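PDB 6IO1: aminotransferase, class III from Thermomicrobium roseum, which probably transfers amino groups with the help of pyridoxal 5'-phosphate, acting as a thermostable, (S)-enantioselective omega-transaminase. Local coordinates for residues 185-190 / 228-233. Residues are numbered along the deposited sequence; the frame is centred on the assembly and turned at random.
Sequences TAPYKY and PVQGAG
The amide end of Gln230 reaches across to Ala186 and Pro187 and makes its nearest approach to both with its carbonyl oxygen. OE1 lies 3.6 Å from Pro187 CD, the ring carbon next to the proline nitrogen, and 4.0 Å from Ala186 CB. Pro187 CD comes from above one amide face, the OE1-to-CD line rising about 49° from its plane, while Ala186 CB approaches from a different direction, beside the oxygen. With CG anti to the carbonyl carbon (chi1 -70°), the extended side chain carries the amide most of the way across the 8.9 Å between Gln230 CA and Ala186 CA. Its nitrogen NE2 is hydrogen-bonded to the backbone oxygen of Arg151, which limits rotation of the amide. In this class III aminotransferase the contact joins the loops leaving two parallel strands of one sheet, 181-184 at its edge and 221-226, and the Gln230 side chain is about 8 Å from the bound pyridoxamine phosphate. An inverse gamma turn is centred on Pro187, with a weak hydrogen bond of 2.8 Å from Tyr188 N to Ala186 O, and Tyr188 occupies the N-cap position before helix 189-192. Leu205 of helix 198-216 packs against Pro187, whereas Met152 adjoins Ala186.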
ATOM      1  N   THR B 185      21.124 -17.778  -3.785  1.00 26.90           N
ATOM      2  CA  THR B 185      22.246 -16.969  -3.330  1.00 27.99           C
ATOM      3  C   THR B 185      22.305 -15.651  -4.093  1.00 26.55           C
ATOM      4  O   THR B 185      21.950 -15.571  -5.273  1.00 28.35           O
ATOM      5  CB  THR B 185      23.574 -17.712  -3.492  1.00 31.40           C
ATOM      6  OG1 THR B 185      23.932 -17.774  -4.879  1.00 32.33           O
ATOM      7  CG2 THR B 185      23.481 -19.115  -2.922  1.00 30.94           C
ATOM      8  N   ALA B 186      22.714 -14.593  -3.387  1.00 27.77           N
ATOM      9  CA  ALA B 186      22.859 -13.251  -3.997  1.00 26.20           C
ATOM     10  C   ALA B 186      24.113 -13.228  -4.880  1.00 24.98           C
ATOM     11  O   ALA B 186      25.125 -13.833  -4.478  1.00 24.30           O
ATOM     12  CB  ALA B 186      22.942 -12.213  -2.906  1.00 27.41           C
ATOM     13  N   PRO B 187      24.116 -12.524  -6.035  1.00 25.79           N
ATOM     14  CA  PRO B 187      25.308 -12.441  -6.882  1.00 24.71           C
ATOM     15  C   PRO B 187      26.167 -11.333  -6.257  1.00 24.81           C
ATOM     16  O   PRO B 187      26.265 -10.259  -6.820  1.00 24.55           O
ATOM     17  CB  PRO B 187      24.734 -11.983  -8.228  1.00 24.62           C
ATOM     18  CG  PRO B 187      23.536 -11.141  -7.844  1.00 23.16           C
ATOM     19  CD  PRO B 187      22.978 -11.789  -6.594  1.00 24.39           C
ATOM     20  N   TYR B 188      26.767 -11.654  -5.107  1.00 26.41           N
ATOM     21  CA  TYR B 188      27.559 -10.726  -4.297  1.00 28.06           C
ATOM     22  C   TYR B 188      29.015 -11.185  -4.369  1.00 27.23           C
ATOM     23  O   TYR B 188      29.480 -11.974  -3.547  1.00 25.75           O
ATOM     24  CB  TYR B 188      26.998 -10.719  -2.877  1.00 27.93           C
ATOM     25  CG  TYR B 188      27.663  -9.820  -1.861  1.00 26.14           C
ATOM     26  CD1 TYR B 188      28.357  -8.680  -2.238  1.00 26.30           C
ATOM     27  CD2 TYR B 188      27.564 -10.108  -0.506  1.00 27.52           C
ATOM     28  CE1 TYR B 188      28.950  -7.866  -1.288  1.00 29.85           C
ATOM     29  CE2 TYR B 188      28.151  -9.301   0.444  1.00 28.01           C
ATOM     30  CZ  TYR B 188      28.843  -8.181   0.049  1.00 28.14           C
ATOM     31  OH  TYR B 188      29.428  -7.376   0.999  1.00 29.89           O
ATOM     32  N   LYS B 189      29.739 -10.667  -5.367  1.00 28.22           N
ATOM     33  CA  LYS B 189      31.079 -11.166  -5.669  1.00 27.91           C
ATOM     34  C   LYS B 189      32.074 -10.877  -4.550  1.00 28.91           C
ATOM     35  O   LYS B 189      32.979 -11.683  -4.300  1.00 27.41           O
ATOM     36  CB  LYS B 189      31.578 -10.563  -6.981  1.00 29.72           C
ATOM     37  CG  LYS B 189      32.729 -11.322  -7.612  1.00 30.92           C
ATOM     38  CD  LYS B 189      33.251 -10.600  -8.841  1.00 35.95           C
ATOM     39  CE  LYS B 189      34.234 -11.465  -9.605  1.00 35.99           C
ATOM     40  NZ  LYS B 189      35.113 -10.666 -10.504  1.00 37.23           N
ATOM     41  N   TYR B 190      31.938  -9.730  -3.880  1.00 30.09           N
ATOM     42  CA  TYR B 190      32.939  -9.309  -2.902  1.00 28.99           C
ATOM     43  C   TYR B 190      33.132 -10.350  -1.804  1.00 27.58           C
ATOM     44  O   TYR B 190      34.255 -10.562  -1.331  1.00 28.80           O
ATOM     45  CB  TYR B 190      32.543  -7.963  -2.298  1.00 29.02           C
ATOM     46  CG  TYR B 190      33.475  -7.453  -1.223  1.00 29.92           C
ATOM     47  CD1 TYR B 190      34.790  -7.118  -1.515  1.00 30.97           C
ATOM     48  CD2 TYR B 190      33.034  -7.296   0.085  1.00 30.35           C
ATOM     49  CE1 TYR B 190      35.642  -6.645  -0.535  1.00 30.53           C
ATOM     50  CE2 TYR B 190      33.879  -6.826   1.072  1.00 30.22           C
ATOM     51  CZ  TYR B 190      35.181  -6.503   0.758  1.00 30.55           C
ATOM     52  OH  TYR B 190      36.023  -6.035   1.741  1.00 30.27           O
ATOM     53  N   PRO B 228      17.128  -5.586 -10.722  1.00 15.47           N
ATOM     54  CA  PRO B 228      18.321  -5.562 -11.589  1.00 17.32           C
ATOM     55  C   PRO B 228      19.589  -5.296 -10.800  1.00 16.79           C
ATOM     56  O   PRO B 228      20.596  -5.996 -10.975  1.00 20.21           O
ATOM     57  CB  PRO B 228      18.005  -4.436 -12.585  1.00 17.87           C
ATOM     58  CG  PRO B 228      16.517  -4.309 -12.567  1.00 17.44           C
ATOM     59  CD  PRO B 228      16.095  -4.637 -11.166  1.00 16.89           C
ATOM     60  N   VAL B 229      19.560  -4.297  -9.924  1.00 16.94           N
ATOM     61  CA  VAL B 229      20.583  -4.088  -8.909  1.00 17.92           C
ATOM     62  C   VAL B 229      19.882  -4.099  -7.560  1.00 20.55           C
ATOM     63  O   VAL B 229      18.998  -3.269  -7.310  1.00 18.82           O
ATOM     64  CB  VAL B 229      21.344  -2.770  -9.121  1.00 21.37           C
ATOM     65  CG1 VAL B 229      22.327  -2.537  -7.984  1.00 19.43           C
ATOM     66  CG2 VAL B 229      22.060  -2.778 -10.460  1.00 18.83           C
ATOM     67  N   GLN B 230      20.261  -5.042  -6.700  1.00 20.47           N
ATOM     68  CA  GLN B 230      19.666  -5.105  -5.371  1.00 20.39           C
ATOM     69  C   GLN B 230      20.005  -3.831  -4.612  1.00 21.27           C
ATOM     70  O   GLN B 230      21.162  -3.412  -4.577  1.00 23.56           O
ATOM     71  CB  GLN B 230      20.175  -6.336  -4.620  1.00 19.94           C
ATOM     72  CG  GLN B 230      19.657  -7.655  -5.179  1.00 20.84           C
ATOM     73  CD  GLN B 230      20.391  -8.860  -4.624  1.00 21.82           C
ATOM     74  OE1 GLN B 230      21.611  -8.967  -4.738  1.00 22.29           O
ATOM     75  NE2 GLN B 230      19.645  -9.779  -4.021  1.00 23.01           N
ATOM     76  N   GLY B 231      18.995  -3.201  -4.021  1.00 19.72           N
ATOM     77  CA  GLY B 231      19.198  -1.899  -3.417  1.00 19.95           C
ATOM     78  C   GLY B 231      19.294  -1.903  -1.907  1.00 22.47           C
ATOM     79  O   GLY B 231      20.347  -1.585  -1.346  1.00 24.39           O
ATOM     80  N   ALA B 232      18.197  -2.259  -1.234  1.00 24.75           N
ATOM     81  CA  ALA B 232      18.204  -2.276   0.223  1.00 27.88           C
ATOM     82  C   ALA B 232      19.116  -3.369   0.764  1.00 30.11           C
ATOM     83  O   ALA B 232      19.680  -3.220   1.855  1.00 30.32           O
ATOM     84  CB  ALA B 232      16.784  -2.453   0.756  1.00 26.99           C
ATOM     85  N   GLY B 233      19.263  -4.471   0.028  1.00 25.40           N
ATOM     86  CA  GLY B 233      20.127  -5.551   0.463  1.00 25.56           C
ATOM     87  C   GLY B 233      21.593  -5.181   0.545  1.00 27.70           C
ATOM     88  O   GLY B 233      22.365  -5.890   1.200  1.00 30.33           O
TER